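Local coordinates for protein aspartate aminotransferase (Rhodobacter sphaeroides, PDB 3NRA) that probably catalyses the pyridoxal-phosphate-dependent exchange of an amino group between L-aspartate and 2-oxoglutarate, giving oxaloacetate and L-glutamate, at residues L184-N187 / P188-P191; Q219-S222 / R223-Y226; R311-A314 / I315-L319; A391-A394 / A395-V399; V399-V402 / E403-R406. One frame throughout, in Å; residues are numbered along the deposited sequence.

The five contacts, all local in sequence, illustrate how local chemistry follows place in the fold. Contacts 1 and 2 lie buried near the middle of the chain, in turns leaving neighbouring parallel strands of the large sheet; they touch, and there side-chain hydroxyls, amides and waters shape irregular backbone. Contacts 3, 4 and 5 sit farther out on two helices, contact 4 buried and the others partly exposed, where main-chain bonds join residues four apart and arginine guanidinium faces lie against aliphatic carbons. Contact 3 belongs to helix 304-324, whose Leu319 packs on Ala395 of contact 4, while Tyr226 of contact 2 packs against its His312, Gln313 and Arg316. Contacts 4 and 5 share helix 388-404 and Val399.

Contact 1 of 5, residues L184-N187 / P188-P191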
# COMPACT_ATOMS: atom_id res chain seq x y z
N LEU B 184 -21.05 -1.27 2.04
CA LEU B 184 -19.90 -0.42 2.37
C LEU B 184 -20.41 1.00 2.45
O LEU B 184 -21.13 1.44 1.53
CB LEU B 184 -18.85 -0.52 1.27
CG LEU B 184 -17.76 0.55 1.24
CD1 LEU B 184 -16.89 0.55 2.54
CD2 LEU B 184 -16.92 0.41 -0.03
N PHE B 185 -20.10 1.69 3.55
CA PHE B 185 -20.48 3.09 3.73
C PHE B 185 -19.54 3.85 4.65
O PHE B 185 -18.90 3.24 5.54
CB PHE B 185 -21.95 3.20 4.22
CG PHE B 185 -22.14 2.91 5.69
CD1 PHE B 185 -21.98 1.64 6.19
CD2 PHE B 185 -22.58 3.92 6.56
CE1 PHE B 185 -22.20 1.35 7.55
CE2 PHE B 185 -22.78 3.65 7.91
CZ PHE B 185 -22.59 2.37 8.41
N SER B 186 -19.43 5.17 4.42
CA SER B 186 -18.71 6.04 5.32
C SER B 186 -19.67 6.75 6.30
O SER B 186 -20.78 7.14 5.92
CB SER B 186 -17.85 7.09 4.55
OG SER B 186 -18.67 8.00 3.87
N ASN B 187 -19.23 6.86 7.55
CA ASN B 187 -19.95 7.50 8.63
C ASN B 187 -18.93 8.16 9.56
O ASN B 187 -18.23 7.47 10.25
CB ASN B 187 -20.76 6.48 9.42
CG ASN B 187 -21.63 7.12 10.45
OD1 ASN B 187 -21.97 8.29 10.34
ND2 ASN B 187 -22.00 6.37 11.48
N PRO B 188 -18.84 9.52 9.56
CA PRO B 188 -19.61 10.47 8.78
C PRO B 188 -19.40 10.30 7.27
O PRO B 188 -18.30 9.90 6.81
CB PRO B 188 -19.07 11.81 9.24
CG PRO B 188 -17.67 11.54 9.59
CD PRO B 188 -17.78 10.22 10.31
N ASN B 189 -20.47 10.59 6.52
CA ASN B 189 -20.43 10.57 5.07
C ASN B 189 -19.37 11.52 4.52
O ASN B 189 -19.24 12.67 4.97
CB ASN B 189 -21.80 10.94 4.52
CG ASN B 189 -21.84 10.92 3.01
OD1 ASN B 189 -21.77 11.97 2.36
ND2 ASN B 189 -21.99 9.73 2.44
N ASN B 190 -18.53 10.97 3.66
CA ASN B 190 -17.69 11.74 2.77
C ASN B 190 -18.39 11.59 1.43
O ASN B 190 -18.47 10.49 0.91
CB ASN B 190 -16.26 11.13 2.75
CG ASN B 190 -15.27 11.90 1.85
OD1 ASN B 190 -15.66 12.65 0.94
ND2 ASN B 190 -13.97 11.65 2.07
N PRO B 191 -18.93 12.68 0.86
CA PRO B 191 -18.55 14.08 0.97
C PRO B 191 -19.42 15.01 1.85
O PRO B 191 -19.04 16.17 2.03
CB PRO B 191 -18.71 14.53 -0.47
CG PRO B 191 -19.95 13.81 -0.91
CD PRO B 191 -19.86 12.47 -0.29
O HOH W 1 -22.29 7.01 3.71
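Ser186 turns its hydroxyl across the bend to meet the backbone of Asn190, a bond that spans the turn. With OG set between its own N and carbonyl carbon (chi1 68°), the serine faces the returning chain, and Asn190 N donates to Ser186 OG at 3.0 Å along a nearly straight path of 167°. The same hydroxyl lies 3.3 Å from Asn189 CA and is also hydrogen-bonded to Asp135. A water joins the two sides of the turn: it donates to Ser186 O at 2.7 Å and accepts from Asn189 ND2 at 3.0 Å. That amide is held further by Pro134 O at ND2 and by Ala192 N, which donates to OD1. Asn187 points away from the bend, its OD1 taking the backbone N-H of Tyr196.

The cis peptide bond before Pro188 lies within the turn, and a second precedes Pro191, just beyond the C-terminal end of strand 182-186, in the region where fold-type I aminotransferases hold their cofactor. Asn190 carries its amide to that site: ND2 is hydrogen-bonded to O3 of the pyridoxal phosphate-modified lysine at position 253, and OD1 to Arg381. Ser186 is thus second shell to the cofactor. By fixing the backbone N of Asn190, its hydroxyl probably helps to hold the amide beside the phenolic O3, where ND2 is likely to help position the ring.

Contact 2 of 5, residues Q219-S222 / R223-Y226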
# COMPACT_ATOMS: atom_id res chain seq x y z
N GLN B 219 -15.32 4.72 9.25
CA GLN B 219 -15.51 5.72 10.28
C GLN B 219 -14.30 6.60 10.41
O GLN B 219 -14.00 7.14 11.50
CB GLN B 219 -15.82 5.03 11.61
CG GLN B 219 -16.97 3.96 11.51
CD GLN B 219 -17.49 3.52 12.89
OE1 GLN B 219 -18.57 2.94 13.00
NE2 GLN B 219 -16.72 3.83 13.95
N LEU B 220 -13.64 6.83 9.27
CA LEU B 220 -12.38 7.58 9.20
C LEU B 220 -12.41 8.87 9.98
O LEU B 220 -11.44 9.20 10.70
CB LEU B 220 -12.04 7.89 7.75
CG LEU B 220 -10.72 8.63 7.44
CD1 LEU B 220 -10.89 10.18 7.58
CD2 LEU B 220 -9.53 8.10 8.27
N TYR B 221 -13.48 9.66 9.80
CA TYR B 221 -13.52 11.00 10.39
C TYR B 221 -14.42 11.08 11.66
O TYR B 221 -14.75 12.18 12.13
CB TYR B 221 -13.95 12.04 9.32
CG TYR B 221 -12.98 13.19 9.09
CD1 TYR B 221 -12.29 13.78 10.13
CD2 TYR B 221 -12.79 13.73 7.81
CE1 TYR B 221 -11.47 14.89 9.92
CE2 TYR B 221 -11.92 14.79 7.59
CZ TYR B 221 -11.28 15.37 8.65
OH TYR B 221 -10.42 16.46 8.43
N SER B 222 -14.73 9.93 12.24
CA SER B 222 -15.74 9.82 13.31
C SER B 222 -15.28 10.43 14.63
O SER B 222 -16.09 10.78 15.44
CB SER B 222 -16.13 8.36 13.54
OG SER B 222 -14.99 7.58 13.91
N ARG B 223 -13.97 10.59 14.81
CA ARG B 223 -13.44 11.22 16.02
C ARG B 223 -13.59 12.76 16.04
O ARG B 223 -13.63 13.37 17.12
CB ARG B 223 -11.97 10.84 16.20
CG ARG B 223 -11.51 10.96 17.60
CD ARG B 223 -10.06 10.60 17.75
NE ARG B 223 -9.63 10.88 19.10
CZ ARG B 223 -8.36 10.98 19.49
NH1 ARG B 223 -7.37 10.77 18.65
NH2 ARG B 223 -8.09 11.24 20.75
N LEU B 224 -13.64 13.38 14.87
CA LEU B 224 -13.79 14.83 14.81
C LEU B 224 -15.27 15.17 14.86
O LEU B 224 -15.83 15.60 13.88
CB LEU B 224 -13.14 15.40 13.55
CG LEU B 224 -12.90 16.92 13.60
CD1 LEU B 224 -11.58 17.17 14.37
CD2 LEU B 224 -12.86 17.53 12.20
N ARG B 225 -15.87 14.99 16.04
CA ARG B 225 -17.34 15.04 16.20
C ARG B 225 -17.72 16.35 16.88
O ARG B 225 -17.19 16.67 17.93
CB ARG B 225 -17.82 13.83 17.03
CG ARG B 225 -19.35 13.81 17.36
CD ARG B 225 -19.78 12.55 18.15
NE ARG B 225 -19.01 12.36 19.38
CZ ARG B 225 -19.21 13.00 20.54
NH1 ARG B 225 -20.19 13.88 20.70
NH2 ARG B 225 -18.39 12.76 21.56
N TYR B 226 -18.62 17.11 16.25
CA TYR B 226 -18.92 18.45 16.72
C TYR B 226 -19.83 18.44 17.95
O TYR B 226 -20.56 17.48 18.19
CB TYR B 226 -19.50 19.30 15.57
CG TYR B 226 -18.47 19.52 14.49
CD1 TYR B 226 -17.29 20.20 14.76
CD2 TYR B 226 -18.61 18.90 13.24
CE1 TYR B 226 -16.30 20.33 13.80
CE2 TYR B 226 -17.64 19.04 12.28
CZ TYR B 226 -16.47 19.74 12.57
OH TYR B 226 -15.50 19.86 11.63
O HOH W 2 -11.44 10.37 13.15
O HOH W 3 -17.10 10.30 18.06
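Tyr221 and Leu224 close a type I beta turn, Leu224 N donating to Tyr221 O at 3.2 Å, and this turn overlaps a first type I turn that runs from Gln219 to Ser222. Their side chains lie alongside one another and point the same way. Leu224 brings its CD2 methyl to within 3.8 Å of Tyr221 CE1, approaching the ring obliquely, while its CB sits near CD1 of the same ring. The tyrosine hydroxyl reaches beyond the leucine to Ser338.

Ser222 folds back over the first turn. A chi1 of 59° brings OG to Gln219 O, a short bond of 2.6 Å made in the carbonyl plane on a lone pair; Ser222 N donates to that oxygen as well, so backbone and side chain of one residue grip a single acceptor. Two waters splint the remaining backbone. One donates to Leu220 O and accepts from Arg223 N at 3.0 Å; the other donates to Ser222 O and meets Arg225 NE in the plane of the guanidinium, whose NH1 is hydrogen-bonded to Ala229 O.

Arg223 extends outward to salt bridges with Glu300 and Glu255 and a cation-pi contact with Phe298. Leu224, at the centre of an inverse gamma turn, then leads the chain on to Tyr226, which packs against helix 304-324. The doubly held carbonyl of Gln219 and the bridging waters supply hydrogen bonds to backbone groups in this irregular link after strand 214-218, which probably keeps the overlapping turns rigid.

Contact 3 of 5, residues R311-A314 / I315-L319; sequences RHQA and IRDEL
Within helix 304-324, Gln313 and Arg316 lie side by side one turn apart and point the same way from the helix surface. The glutamine chain is extended, and its CG methylene rests over one face of the guanidinium, offset toward the rim, 3.6 Å from Arg316 NH2. The amide and guanidinium planes are turned 44° against each other, so the amide is not stacked on the guanidinium; it is the methylene that lies over the face. Arg316 leaves the backbone with CG opposite its own N (chi1 -176°) and then bends at chi3, which swings the guanidinium back to its neighbour in sequence. There it grips Asp317 side-on, both nitrogens converging on one oxygen: NE lies 2.9 Å and NH2 2.8 Å from Asp317 OD1, and the salt bridge lies close to the guanidinium plane. A water completes the cluster by donating to Asp317 OD2 at 2.5 Å and accepting from Gln313 NE2.

Beneath these side chains runs the regular alpha-helical pattern of i to i+4 bonds, among them Arg316 N to His312 O at 2.8 Å and nearly straight (172°). The helix packs two ways: Ile315 and Leu319 face helix 388-404, whereas Gln313 and Arg316 touch Tyr226, in the loop after strand 214-218. Replacing Arg316 by a leucine would probably leave Asp317 OD1 without its charged mate and Gln313 CG without the flat surface it lies on. Two more polar ends tie these residues to loops, Gln313 OE1 accepting from Ala227 N and Arg316 NH1 donating to Pro334 O.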
# COMPACT_ATOMS: atom_id res chain seq x y z
N ARG B 311 -11.93 24.40 17.06
CA ARG B 311 -11.39 25.25 16.00
C ARG B 311 -12.06 24.93 14.65
O ARG B 311 -12.41 25.84 13.89
CB ARG B 311 -9.89 25.11 15.88
CG ARG B 311 -9.10 25.72 17.05
CD ARG B 311 -7.60 25.74 16.75
NE ARG B 311 -6.80 25.86 17.96
CZ ARG B 311 -6.49 24.84 18.79
NH1 ARG B 311 -6.89 23.58 18.55
NH2 ARG B 311 -5.75 25.09 19.88
N HIS B 312 -12.27 23.63 14.39
CA HIS B 312 -12.95 23.21 13.17
C HIS B 312 -14.42 23.60 13.13
O HIS B 312 -14.96 23.87 12.08
CB HIS B 312 -12.83 21.70 12.98
CG HIS B 312 -11.50 21.28 12.45
ND1 HIS B 312 -10.40 21.15 13.25
CD2 HIS B 312 -11.11 20.93 11.20
CE1 HIS B 312 -9.38 20.74 12.52
NE2 HIS B 312 -9.79 20.60 11.27
N GLN B 313 -15.06 23.63 14.30
CA GLN B 313 -16.48 23.96 14.40
C GLN B 313 -16.68 25.45 14.13
O GLN B 313 -17.67 25.84 13.53
CB GLN B 313 -17.02 23.60 15.80
CG GLN B 313 -18.54 23.43 15.87
CD GLN B 313 -19.02 22.75 17.15
OE1 GLN B 313 -18.43 21.75 17.62
NE2 GLN B 313 -20.11 23.25 17.70
N ALA B 314 -15.72 26.28 14.54
CA ALA B 314 -15.77 27.71 14.22
C ALA B 314 -15.65 27.95 12.72
O ALA B 314 -16.38 28.76 12.15
CB ALA B 314 -14.68 28.47 14.99
N ILE B 315 -14.77 27.18 12.06
CA ILE B 315 -14.62 27.26 10.61
C ILE B 315 -15.89 26.74 9.91
O ILE B 315 -16.44 27.42 9.02
CB ILE B 315 -13.43 26.43 10.11
CG1 ILE B 315 -12.10 27.01 10.63
CG2 ILE B 315 -13.41 26.41 8.58
CD1 ILE B 315 -10.93 26.12 10.38
N ARG B 316 -16.34 25.55 10.31
CA ARG B 316 -17.61 25.00 9.84
C ARG B 316 -18.72 26.05 9.84
O ARG B 316 -19.38 26.26 8.81
CB ARG B 316 -18.04 23.82 10.71
CG ARG B 316 -19.31 23.11 10.24
CD ARG B 316 -19.92 22.26 11.36
NE ARG B 316 -20.54 23.08 12.40
CZ ARG B 316 -21.27 22.60 13.41
NH1 ARG B 316 -21.53 21.30 13.53
NH2 ARG B 316 -21.79 23.45 14.30
N ASP B 317 -18.90 26.72 10.97
CA ASP B 317 -20.05 27.64 11.14
C ASP B 317 -19.95 28.90 10.29
O ASP B 317 -20.96 29.39 9.78
CB ASP B 317 -20.21 28.04 12.62
CG ASP B 317 -20.68 26.88 13.51
OD1 ASP B 317 -21.07 25.83 12.98
OD2 ASP B 317 -20.63 27.05 14.75
N GLU B 318 -18.75 29.48 10.20
CA GLU B 318 -18.58 30.68 9.38
C GLU B 318 -18.66 30.34 7.89
O GLU B 318 -19.22 31.07 7.14
CB GLU B 318 -17.29 31.45 9.70
CG GLU B 318 -17.33 32.91 9.14
CD GLU B 318 -16.11 33.76 9.54
OE1 GLU B 318 -15.10 33.19 10.03
OE2 GLU B 318 -16.16 34.99 9.36
N LEU B 319 -18.11 29.20 7.49
CA LEU B 319 -18.26 28.78 6.08
C LEU B 319 -19.71 28.55 5.74
O LEU B 319 -20.14 28.92 4.66
CB LEU B 319 -17.46 27.53 5.76
CG LEU B 319 -15.94 27.67 5.54
CD1 LEU B 319 -15.43 26.52 4.71
CD2 LEU B 319 -15.55 28.97 4.87
O HOH W 4 -21.65 25.50 16.45

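Contact 4 of 5, residues A391-A394 / A395-V399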
# COMPACT_ATOMS: atom_id res chain seq x y z
N ALA B 391 -9.64 30.38 4.51
CA ALA B 391 -10.80 29.58 4.11
C ALA B 391 -12.06 30.43 3.94
O ALA B 391 -12.81 30.26 2.99
CB ALA B 391 -11.05 28.45 5.15
N VAL B 392 -12.29 31.34 4.89
CA VAL B 392 -13.46 32.20 4.86
C VAL B 392 -13.41 33.16 3.65
O VAL B 392 -14.37 33.22 2.90
CB VAL B 392 -13.61 32.98 6.18
CG1 VAL B 392 -14.63 34.09 6.04
CG2 VAL B 392 -13.99 32.01 7.34
N ALA B 393 -12.26 33.85 3.47
CA ALA B 393 -11.99 34.69 2.27
C ALA B 393 -12.16 33.93 0.96
O ALA B 393 -12.74 34.45 0.05
CB ALA B 393 -10.57 35.31 2.34
N ALA B 394 -11.68 32.68 0.90
CA ALA B 394 -11.88 31.83 -0.28
C ALA B 394 -13.37 31.55 -0.54
O ALA B 394 -13.83 31.65 -1.65
CB ALA B 394 -11.08 30.49 -0.14
N ALA B 395 -14.09 31.21 0.51
CA ALA B 395 -15.52 30.95 0.41
C ALA B 395 -16.28 32.16 -0.12
O ALA B 395 -17.21 32.00 -0.92
CB ALA B 395 -16.08 30.54 1.78
N ARG B 396 -15.90 33.37 0.31
CA ARG B 396 -16.54 34.58 -0.20
C ARG B 396 -16.26 34.81 -1.68
O ARG B 396 -17.13 35.28 -2.41
CB ARG B 396 -16.13 35.78 0.63
CG ARG B 396 -16.72 35.72 2.03
CD ARG B 396 -16.66 37.00 2.77
NE ARG B 396 -17.26 38.12 2.03
CZ ARG B 396 -17.31 39.36 2.50
NH1 ARG B 396 -16.85 39.64 3.73
NH2 ARG B 396 -17.84 40.32 1.76
N ARG B 397 -15.05 34.42 -2.14
CA ARG B 397 -14.73 34.45 -3.57
C ARG B 397 -15.60 33.44 -4.35
O ARG B 397 -16.04 33.72 -5.48
CB ARG B 397 -13.22 34.20 -3.83
CG ARG B 397 -12.28 35.22 -3.19
CD ARG B 397 -10.90 35.25 -3.87
NE ARG B 397 -10.16 34.01 -3.70
CZ ARG B 397 -9.51 33.64 -2.59
NH1 ARG B 397 -9.49 34.43 -1.48
NH2 ARG B 397 -8.86 32.48 -2.56
N ILE B 398 -15.86 32.27 -3.76
CA ILE B 398 -16.70 31.26 -4.44
C ILE B 398 -18.08 31.83 -4.70
O ILE B 398 -18.60 31.74 -5.84
CB ILE B 398 -16.89 29.96 -3.61
CG1 ILE B 398 -15.55 29.22 -3.44
CG2 ILE B 398 -17.93 29.00 -4.33
CD1 ILE B 398 -15.66 27.84 -2.68
N VAL B 399 -18.70 32.42 -3.67
CA VAL B 399 -20.08 32.90 -3.79
C VAL B 399 -20.19 34.11 -4.72
O VAL B 399 -21.11 34.17 -5.52
CB VAL B 399 -20.76 33.17 -2.43
CG1 VAL B 399 -20.76 31.89 -1.55
CG2 VAL B 399 -20.14 34.32 -1.73
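Arg397 folds its guanidinium back along its own helix and lays one face over Ala394 CA, offset toward the rim, with Arg397 CZ 3.8 Å from that carbon. Arg397 NH2 is also 3.8 Å from Ala394 CB, and on the other branch Arg397 NH1 stands 3.6 Å from Ala393 O, approached obliquely. A chi1 of -61°, with CG beside the backbone N, puts Arg397 CG 3.4 Å from Ala393 O, and the bend at chi3 then folds the guanidinium back.

The small side chains of Ala393 and Ala394 lie beside the returning guanidinium on helix 388-404. Its backbone bonds are regular, Ala395 N donating to Ala391 O at 2.9 Å and Ile398 N to Ala394 O at 3.0 Å. Ala395 faces helix 304-324 at Leu319 and Val322, while Ala394 and Ile398 pack on Val364 of strand 364-368.

Farther out, two carbonyls fix the rotation of the arginine head: NE donates to Ala362 O and NH2 to Arg40 O. A methionine in place of Arg397 would probably leave both carbonyls without these donors and Ala394 without its flat cover.

Contact 5 of 5, residues V399-V402 / E403-R406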
# COMPACT_ATOMS: atom_id res chain seq x y z
N VAL B 399 -18.70 32.42 -3.67
CA VAL B 399 -20.08 32.90 -3.79
C VAL B 399 -20.19 34.11 -4.72
O VAL B 399 -21.11 34.17 -5.52
CB VAL B 399 -20.76 33.17 -2.43
CG1 VAL B 399 -20.76 31.89 -1.55
CG2 VAL B 399 -20.14 34.32 -1.73
N THR B 400 -19.19 35.03 -4.66
CA THR B 400 -19.05 36.13 -5.65
C THR B 400 -19.08 35.58 -7.11
O THR B 400 -19.83 36.09 -7.96
CB THR B 400 -17.75 36.92 -5.44
OG1 THR B 400 -17.73 37.48 -4.13
CG2 THR B 400 -17.60 38.05 -6.48
N LEU B 401 -18.33 34.51 -7.36
CA LEU B 401 -18.32 33.88 -8.69
C LEU B 401 -19.59 33.12 -9.00
O LEU B 401 -20.04 33.13 -10.15
CB LEU B 401 -17.09 32.97 -8.88
CG LEU B 401 -15.77 33.74 -9.08
CD1 LEU B 401 -14.63 32.82 -9.47
CD2 LEU B 401 -15.91 34.86 -10.10
N VAL B 402 -20.19 32.49 -7.99
CA VAL B 402 -21.54 31.93 -8.17
C VAL B 402 -22.54 33.04 -8.63
O VAL B 402 -23.33 32.82 -9.53
CB VAL B 402 -22.03 31.20 -6.92
CG1 VAL B 402 -23.55 30.90 -7.00
CG2 VAL B 402 -21.24 29.91 -6.74
N GLU B 403 -22.43 34.23 -8.05
CA GLU B 403 -23.28 35.35 -8.46
C GLU B 403 -22.95 35.80 -9.88
O GLU B 403 -23.86 36.03 -10.69
CB GLU B 403 -23.18 36.53 -7.48
CG GLU B 403 -23.69 36.15 -6.02
CD GLU B 403 -23.21 37.12 -4.91
OE1 GLU B 403 -22.58 38.17 -5.21
OE2 GLU B 403 -23.50 36.82 -3.72
N ARG B 404 -21.66 35.87 -10.20
CA ARG B 404 -21.21 36.34 -11.52
C ARG B 404 -21.70 35.42 -12.66
O ARG B 404 -21.99 35.90 -13.76
CB ARG B 404 -19.68 36.48 -11.58
CG ARG B 404 -19.17 37.33 -12.75
CD ARG B 404 -17.66 37.26 -12.90
NE ARG B 404 -16.98 37.95 -11.82
CZ ARG B 404 -15.66 38.11 -11.72
NH1 ARG B 404 -14.84 37.63 -12.66
NH2 ARG B 404 -15.14 38.74 -10.67
N TYR B 405 -21.79 34.11 -12.38
CA TYR B 405 -22.14 33.09 -13.40
C TYR B 405 -23.57 32.56 -13.27
O TYR B 405 -23.94 31.64 -13.98
CB TYR B 405 -21.16 31.91 -13.34
CG TYR B 405 -19.82 32.24 -13.88
CD1 TYR B 405 -19.56 32.13 -15.25
CD2 TYR B 405 -18.83 32.73 -13.07
CE1 TYR B 405 -18.34 32.47 -15.77
CE2 TYR B 405 -17.60 33.07 -13.58
CZ TYR B 405 -17.36 32.96 -14.93
OH TYR B 405 -16.12 33.28 -15.42
N ARG B 406 -24.35 33.15 -12.38
CA ARG B 406 -25.70 32.65 -12.12
C ARG B 406 -26.54 32.71 -13.41
O ARG B 406 -26.51 33.71 -14.11
CB ARG B 406 -26.37 33.45 -11.00
CG ARG B 406 -27.69 32.84 -10.46
CD ARG B 406 -28.48 33.87 -9.58
NE ARG B 406 -27.67 34.36 -8.45
CZ ARG B 406 -27.41 33.67 -7.32
NH1 ARG B 406 -27.90 32.44 -7.12
NH2 ARG B 406 -26.64 34.24 -6.38
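Glu403 N donates to Val399 O at 2.9 Å, and with the bond of equal length from Arg404 N to Thr400 O it completes the final turn of helix 388-404. Leu401 O follows in the series: Tyr405 N donates to it at 3.0 Å, and the tyrosine ring brings its edge close, with Tyr405 CD2 3.2 Å from Leu401 O and the oxygen in the ring plane. The tyrosine CG lies opposite its own carbonyl carbon (chi1 -74°), which turns the ring back beside the last helical turn. Arg404 and Leu401 run alongside each other in the same direction. The methyl CD2 of Leu401 sits over the centre of the guanidinium face, 3.6 Å from Arg404 CZ, and the bend of the arginine at chi3 places the group beneath it. Leu401 CD2 also reaches the tyrosine ring more loosely, 4.3 Å from Tyr405 CE2.

Tyr405 is the first residue to leave helical geometry. Its hydroxyl bonds to Gln361 of helix 351-362 and to Arg33 N, while Arg404 NH1 donates to Ala35 O. One leucine thus offers its methyl to a cation and a ring, whose polar ends reach outward and probably tie the helix terminus to the N-terminal region and helix 351-362.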